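Uncharacterized protein ScGH5_18 (Streptomyces cattleya, PDB 7LR8) is a family 5 glycoside hydrolase that probably cleaves the Manβ1-4GlcNAc core disaccharide in bacterial N-glycan breakdown. Local coordinates at residues W26-L31 and F56-V61; R72-L77 and R133-A138. The protein carries 1 engineered substitution. All blocks are in the same frame, centred on the assembly; numbering follows the deposited sequence.

Contact 1: residues W26-L31 and F56-V61; sequences WFHHWL and FPLWPV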
loop_
_atom_site.group_PDB
_atom_site.type_symbol
_atom_site.label_atom_id
_atom_site.label_comp_id
_atom_site.label_asym_id
_atom_site.label_seq_id
_atom_site.Cartn_x
_atom_site.Cartn_y
_atom_site.Cartn_z
ATOM N N TRP B 26 -16.515 2.459 2.683
ATOM C CA TRP B 26 -15.605 3.440 3.293
ATOM C C TRP B 26 -14.765 4.039 2.159
ATOM O O TRP B 26 -15.210 4.109 1.006
ATOM C CB TRP B 26 -14.806 2.771 4.418
ATOM C CG TRP B 26 -14.009 3.697 5.312
ATOM C CD1 TRP B 26 -14.504 4.640 6.171
ATOM C CD2 TRP B 26 -12.582 3.716 5.477
ATOM N NE1 TRP B 26 -13.480 5.266 6.836
ATOM C CE2 TRP B 26 -12.286 4.722 6.424
ATOM C CE3 TRP B 26 -11.525 3.004 4.888
ATOM C CZ2 TRP B 26 -10.982 5.021 6.813
ATOM C CZ3 TRP B 26 -10.218 3.303 5.273
ATOM C CH2 TRP B 26 -9.960 4.307 6.225
ATOM N N PHE B 27 -13.546 4.482 2.445
ATOM C CA PHE B 27 -12.741 5.053 1.368
ATOM C C PHE B 27 -12.281 4.021 0.353
ATOM O O PHE B 27 -11.772 4.411 -0.708
ATOM C CB PHE B 27 -11.553 5.790 1.960
ATOM C CG PHE B 27 -11.957 6.905 2.871
ATOM C CD1 PHE B 27 -12.734 7.955 2.396
ATOM C CD2 PHE B 27 -11.574 6.900 4.195
ATOM C CE1 PHE B 27 -13.124 8.981 3.243
ATOM C CE2 PHE B 27 -11.954 7.927 5.047
ATOM C CZ PHE B 27 -12.728 8.974 4.559
ATOM N N HIS B 28 -12.462 2.731 0.635
ATOM C CA HIS B 28 -12.233 1.723 -0.388
ATOM C C HIS B 28 -13.309 1.736 -1.466
ATOM O O HIS B 28 -13.234 0.927 -2.400
ATOM C CB HIS B 28 -12.141 0.331 0.239
ATOM C CG HIS B 28 -11.204 0.247 1.408
ATOM N ND1 HIS B 28 -9.858 0.530 1.308
ATOM C CD2 HIS B 28 -11.418 -0.114 2.699
ATOM C CE1 HIS B 28 -9.286 0.364 2.488
ATOM N NE2 HIS B 28 -10.209 -0.029 3.350
ATOM N N HIS B 29 -14.297 2.639 -1.382
ATOM C CA HIS B 29 -15.333 2.662 -2.408
ATOM C C HIS B 29 -14.778 3.032 -3.785
ATOM O O HIS B 29 -15.422 2.732 -4.795
ATOM C CB HIS B 29 -16.465 3.617 -2.011
ATOM C CG HIS B 29 -16.158 5.063 -2.240
ATOM N ND1 HIS B 29 -17.038 5.907 -2.881
ATOM C CD2 HIS B 29 -15.087 5.820 -1.903
ATOM C CE1 HIS B 29 -16.514 7.119 -2.943
ATOM N NE2 HIS B 29 -15.334 7.095 -2.353
ATOM N N TRP B 30 -13.589 3.631 -3.864
ATOM C CA TRP B 30 -13.003 3.867 -5.183
ATOM C C TRP B 30 -12.765 2.573 -5.950
ATOM O O TRP B 30 -12.686 2.605 -7.187
ATOM C CB TRP B 30 -11.694 4.631 -5.062
ATOM C CG TRP B 30 -11.816 5.949 -4.376
ATOM C CD1 TRP B 30 -11.306 6.278 -3.154
ATOM C CD2 TRP B 30 -12.493 7.127 -4.863
ATOM N NE1 TRP B 30 -11.612 7.582 -2.851
ATOM C CE2 TRP B 30 -12.341 8.127 -3.879
ATOM C CE3 TRP B 30 -13.194 7.435 -6.037
ATOM C CZ2 TRP B 30 -12.873 9.415 -4.025
ATOM C CZ3 TRP B 30 -13.737 8.726 -6.178
ATOM C CH2 TRP B 30 -13.567 9.693 -5.175
ATOM N N LEU B 31 -12.648 1.439 -5.245
ATOM C CA LEU B 31 -12.457 0.148 -5.896
ATOM C C LEU B 31 -13.759 -0.478 -6.367
ATOM O O LEU B 31 -13.718 -1.440 -7.145
ATOM C CB LEU B 31 -11.741 -0.822 -4.947
ATOM C CG LEU B 31 -10.389 -0.356 -4.406
ATOM C CD1 LEU B 31 -9.883 -1.353 -3.354
ATOM C CD2 LEU B 31 -9.359 -0.207 -5.521
ATOM N N PHE B 56 -12.172 12.465 0.002
ATOM C CA PHE B 56 -10.862 11.823 0.115
ATOM C C PHE B 56 -10.591 10.776 -0.954
ATOM O O PHE B 56 -11.024 9.615 -0.819
ATOM C CB PHE B 56 -10.716 11.193 1.494
ATOM C CG PHE B 56 -10.875 12.171 2.611
ATOM C CD1 PHE B 56 -9.801 12.952 3.019
ATOM C CD2 PHE B 56 -12.095 12.304 3.263
ATOM C CE1 PHE B 56 -9.946 13.853 4.059
ATOM C CE2 PHE B 56 -12.239 13.220 4.298
ATOM C CZ PHE B 56 -11.149 13.992 4.687
ATOM N N PRO B 57 -9.828 11.130 -1.988
ATOM C CA PRO B 57 -9.173 10.111 -2.815
ATOM C C PRO B 57 -8.258 9.251 -1.961
ATOM O O PRO B 57 -7.748 9.692 -0.927
ATOM C CB PRO B 57 -8.351 10.930 -3.820
ATOM C CG PRO B 57 -8.920 12.294 -3.812
ATOM C CD PRO B 57 -9.604 12.502 -2.470
ATOM N N LEU B 58 -8.042 8.016 -2.407
ATOM C CA LEU B 58 -6.970 7.171 -1.883
ATOM C C LEU B 58 -5.807 7.283 -2.865
ATOM O O LEU B 58 -5.912 6.838 -4.011
ATOM C CB LEU B 58 -7.416 5.724 -1.728
ATOM C CG LEU B 58 -8.317 5.411 -0.532
ATOM C CD1 LEU B 58 -8.569 3.913 -0.434
ATOM C CD2 LEU B 58 -7.709 5.939 0.758
ATOM N N TRP B 59 -4.714 7.906 -2.417
ATOM C CA TRP B 59 -3.587 8.211 -3.303
ATOM C C TRP B 59 -3.055 6.992 -4.052
ATOM O O TRP B 59 -2.939 7.067 -5.288
ATOM C CB TRP B 59 -2.505 8.912 -2.470
ATOM C CG TRP B 59 -1.260 9.330 -3.238
ATOM C CD1 TRP B 59 -1.174 9.667 -4.573
ATOM C CD2 TRP B 59 0.058 9.491 -2.699
ATOM N NE1 TRP B 59 0.130 10.001 -4.888
ATOM C CE2 TRP B 59 0.905 9.887 -3.762
ATOM C CE3 TRP B 59 0.615 9.304 -1.428
ATOM C CZ2 TRP B 59 2.264 10.132 -3.580
ATOM C CZ3 TRP B 59 1.965 9.554 -1.248
ATOM C CH2 TRP B 59 2.779 9.950 -2.323
ATOM N N PRO B 60 -2.752 5.848 -3.412
ATOM C CA PRO B 60 -2.248 4.704 -4.204
ATOM C C PRO B 60 -3.252 4.168 -5.208
ATOM O O PRO B 60 -2.847 3.572 -6.215
ATOM C CB PRO B 60 -1.914 3.640 -3.146
ATOM C CG PRO B 60 -1.913 4.354 -1.825
ATOM C CD PRO B 60 -2.877 5.491 -1.983
ATOM N N VAL B 61 -4.556 4.343 -4.965
ATOM C CA VAL B 61 -5.542 3.925 -5.953
ATOM C C VAL B 61 -5.586 4.903 -7.122
ATOM O O VAL B 61 -5.758 4.500 -8.280
ATOM C CB VAL B 61 -6.915 3.767 -5.279
ATOM C CG1 VAL B 61 -8.006 3.499 -6.317
ATOM C CG2 VAL B 61 -6.852 2.648 -4.264
HETATM O O HOH W 1 -14.031 8.976 -0.723
#
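Trp30 donates the one direct hydrogen bond between residues 26-31 and 56-61, from its NE1 to Phe56 O at 2.9 Å. The oxygen lies almost in the plane of the indole, at its edge, and the N-H...O angle is 157°. Trp30 holds CG beside its own backbone N (chi1 -58°), which brings the ring from the 3-10 turn down to the 56-58 backbone. Water 1 grips the same carbonyl a second time: it donates to Phe56 O over 3.1 Å and is hydrogen-bonded to His29 NE2 at 2.8 Å. The imidazole NE2 that holds the water also lies over one indole face. Tryptophan suits this place because one residue offers both a broad apolar surface and an N-H for a carbonyl just past strand 52-55.

The aromatic contact is between Phe27 and Phe56, whose rings meet obliquely with planes at 73°; Phe27 CE1 comes within 3.5 Å of Phe56 CD2. The side chain of Phe56 lies about 6 Å from the bound beta-D-mannopyranose.

The aliphatic contacts centre on Leu58, the N-cap residue of the short helix 59-62. Its CD1 reaches to 3.3 Å from Phe27 O, its CD2 lies 4.0 Å from Phe27 CB, and its CG meets CD1 of the Trp30 ring. The branched side chain thus fills the angle between Phe27 and Trp30. Farther along, Val61 divides its methyls: CG1 meets Trp30 CB, and both methyls touch Leu31 CD2.

These residues lie at the C-terminal ends of the barrel strands, where the segments following strands 15-19 and 52-55 meet. Leu100 of strand 99-100 packs on Phe27, Phe56 and Leu58, and helix 71-86 backs Trp30, while Leu31 packs on Leu31 of the second subunit.

Contact 2: residues R72-L77 and R133-A138; sequences RAVEQL and RTLAAA. With SO4 (sulfate ion), chain K.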
loop_
_atom_site.group_PDB
_atom_site.type_symbol
_atom_site.label_atom_id
_atom_site.label_comp_id
_atom_site.label_asym_id
_atom_site.label_seq_id
_atom_site.Cartn_x
_atom_site.Cartn_y
_atom_site.Cartn_z
ATOM N N ARG B 72 -9.791 6.971 -14.865
ATOM C CA ARG B 72 -11.090 6.565 -14.326
ATOM C C ARG B 72 -11.291 7.074 -12.905
ATOM O O ARG B 72 -12.411 7.428 -12.515
ATOM C CB ARG B 72 -11.219 5.041 -14.362
ATOM C CG ARG B 72 -12.583 4.510 -13.889
ATOM C CD ARG B 72 -12.483 3.005 -13.635
ATOM N NE ARG B 72 -13.796 2.378 -13.538
ATOM C CZ ARG B 72 -13.997 1.120 -13.160
ATOM N NH1 ARG B 72 -12.967 0.347 -12.837
ATOM N NH2 ARG B 72 -15.229 0.639 -13.105
ATOM N N ALA B 73 -10.227 7.079 -12.100
ATOM C CA ALA B 73 -10.325 7.601 -10.745
ATOM C C ALA B 73 -10.638 9.087 -10.763
ATOM O O ALA B 73 -11.473 9.571 -9.981
ATOM C CB ALA B 73 -9.022 7.334 -9.988
ATOM N N VAL B 74 -9.981 9.818 -11.662
ATOM C CA VAL B 74 -10.246 11.240 -11.834
ATOM C C VAL B 74 -11.705 11.468 -12.217
ATOM O O VAL B 74 -12.369 12.359 -11.677
ATOM C CB VAL B 74 -9.272 11.822 -12.876
ATOM C CG1 VAL B 74 -9.641 13.243 -13.223
ATOM C CG2 VAL B 74 -7.808 11.719 -12.361
ATOM N N GLU B 75 -12.231 10.657 -13.135
ATOM C CA GLU B 75 -13.615 10.821 -13.566
ATOM C C GLU B 75 -14.613 10.425 -12.476
ATOM O O GLU B 75 -15.694 11.020 -12.387
ATOM C CB GLU B 75 -13.843 10.020 -14.845
ATOM C CG GLU B 75 -13.024 10.601 -16.022
ATOM C CD GLU B 75 -13.030 9.755 -17.276
ATOM O OE1 GLU B 75 -13.840 8.811 -17.366
ATOM O OE2 GLU B 75 -12.215 10.048 -18.182
ATOM N N GLN B 76 -14.288 9.424 -11.650
ATOM C CA GLN B 76 -15.151 9.095 -10.516
ATOM C C GLN B 76 -15.192 10.247 -9.521
ATOM O O GLN B 76 -16.256 10.592 -8.996
ATOM C CB GLN B 76 -14.665 7.807 -9.836
ATOM C CG GLN B 76 -14.840 6.543 -10.696
ATOM C CD GLN B 76 -13.972 5.386 -10.208
ATOM O OE1 GLN B 76 -13.059 5.582 -9.404
ATOM N NE2 GLN B 76 -14.261 4.176 -10.688
ATOM N N LEU B 77 -14.040 10.875 -9.274
ATOM C CA LEU B 77 -14.002 12.036 -8.387
ATOM C C LEU B 77 -14.843 13.183 -8.941
ATOM O O LEU B 77 -15.540 13.873 -8.183
ATOM C CB LEU B 77 -12.553 12.477 -8.177
ATOM C CG LEU B 77 -12.322 13.695 -7.279
ATOM C CD1 LEU B 77 -12.852 13.446 -5.851
ATOM C CD2 LEU B 77 -10.851 14.072 -7.255
ATOM N N ARG B 133 -2.034 18.787 -9.320
ATOM C CA ARG B 133 -2.398 19.612 -10.461
ATOM C C ARG B 133 -3.471 18.941 -11.309
ATOM O O ARG B 133 -4.401 19.603 -11.788
ATOM C CB ARG B 133 -1.152 19.890 -11.308
ATOM C CG ARG B 133 -1.342 21.018 -12.327
ATOM C CD ARG B 133 -0.345 20.922 -13.482
ATOM N NE ARG B 133 -0.482 19.655 -14.187
ATOM C CZ ARG B 133 -1.409 19.403 -15.105
ATOM N NH1 ARG B 133 -2.280 20.346 -15.463
ATOM N NH2 ARG B 133 -1.464 18.200 -15.662
ATOM N N THR B 134 -3.333 17.629 -11.526
ATOM C CA THR B 134 -4.279 16.885 -12.355
ATOM C C THR B 134 -5.673 16.882 -11.731
ATOM O O THR B 134 -6.675 17.116 -12.423
ATOM C CB THR B 134 -3.774 15.452 -12.563
ATOM O OG1 THR B 134 -2.593 15.477 -13.379
ATOM C CG2 THR B 134 -4.807 14.599 -13.289
ATOM N N LEU B 135 -5.760 16.612 -10.424
ATOM C CA LEU B 135 -7.064 16.635 -9.760
ATOM C C LEU B 135 -7.693 18.014 -9.857
ATOM O O LEU B 135 -8.866 18.149 -10.232
ATOM C CB LEU B 135 -6.937 16.222 -8.290
ATOM C CG LEU B 135 -6.479 14.786 -8.026
ATOM C CD1 LEU B 135 -6.776 14.400 -6.582
ATOM C CD2 LEU B 135 -7.140 13.814 -8.990
ATOM N N ALA B 136 -6.919 19.052 -9.522
ATOM C CA ALA B 136 -7.445 20.411 -9.542
ATOM C C ALA B 136 -7.901 20.813 -10.937
ATOM O O ALA B 136 -8.969 21.414 -11.089
ATOM C CB ALA B 136 -6.394 21.390 -9.015
ATOM N N ALA B 137 -7.105 20.503 -11.973
ATOM C CA ALA B 137 -7.493 20.883 -13.327
ATOM C C ALA B 137 -8.769 20.169 -13.760
ATOM O O ALA B 137 -9.604 20.742 -14.476
ATOM C CB ALA B 137 -6.343 20.587 -14.307
ATOM N N ALA B 138 -8.925 18.905 -13.356
ATOM C CA ALA B 138 -10.089 18.128 -13.760
ATOM C C ALA B 138 -11.367 18.625 -13.106
ATOM O O ALA B 138 -12.459 18.382 -13.636
ATOM C CB ALA B 138 -9.885 16.656 -13.392
HETATM S S SO4 K . -17.032 3.780 -13.300
HETATM O O1 SO4 K . -15.817 4.206 -13.988
HETATM O O2 SO4 K . -18.192 4.372 -13.961
HETATM O O3 SO4 K . -17.136 2.325 -13.346
HETATM O O4 SO4 K . -16.998 4.220 -11.909
#
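This is an apolar helix-helix contact between two successive outer helices of the barrel, 71-86 and 122-139, whose segment axes approach to 10.2 Å and run at 44° to one another. Val74 is the centre of it, using both methyls of its fork. CG1 presses on Ala138 CB at 3.4 Å, tighter than usual for two carbons, while CG2 meets Leu135 CD2 at 4.0 Å. The small alanine suits a spot where the valine methyl comes so near. Leu77 CD2 reaches the same leucine methyl, Leu135 CD2, at 4.1 Å, the two side chains crossing at about a right angle; Leu135 then leads inward to Met148 of strand 145-152. Thr134 offers its methyl to Val74 and spends its hydroxyl on Glu130 O within its own helix.

Away from this interface, Arg72 and Gln76 make polar contacts. The chain of Arg72 runs outward fully extended, with CG opposite the backbone N (chi1 -177°), and grips a sulfate, probably from the crystallisation liquor, through two bonds: NE to O1 at 2.8 Å, nearly straight at 167°, and NH2 to O3 at 2.6 Å. Gln76, one turn on, adds NE2 to O4 at 3.0 Å. Arg72 NH1 bonds to Leu31 O of the second subunit, so a methionine in its place would probably leave the sulfate with Gln76 alone of these residues and that carbonyl without this donor.

Between these two segments no hydrogen bond is made, so the fit here rests on methyl groups; the directional, charged chemistry is turned to the subunit boundary, where the sulfate may partly offset the positive charges of Arg72 and of Arg72 of the second subunit, which lie close together.

In the fold
Contacts 1 and 2 share a wall of the barrel, their centres 13 Å apart, with helix 71-86 following soon after helix 59-62 in the chain. They touch directly: the Trp30 ring packs on Leu77, and Pro57 packs on Leu135. Contact 1 is the more deeply buried, joining loop and 3-10 residues on the sugar-binding side, and adds to its aromatic packing a hydrogen bond and a water, both directed at a single loop carbonyl. Contact 2 lies in the outer, partly exposed layer and joins regular helices through aliphatic side chains alone, its charged chemistry lying on another flank of helix 71-86. Both border the second subunit, contact 1 through Leu31 and contact 2 through Arg72.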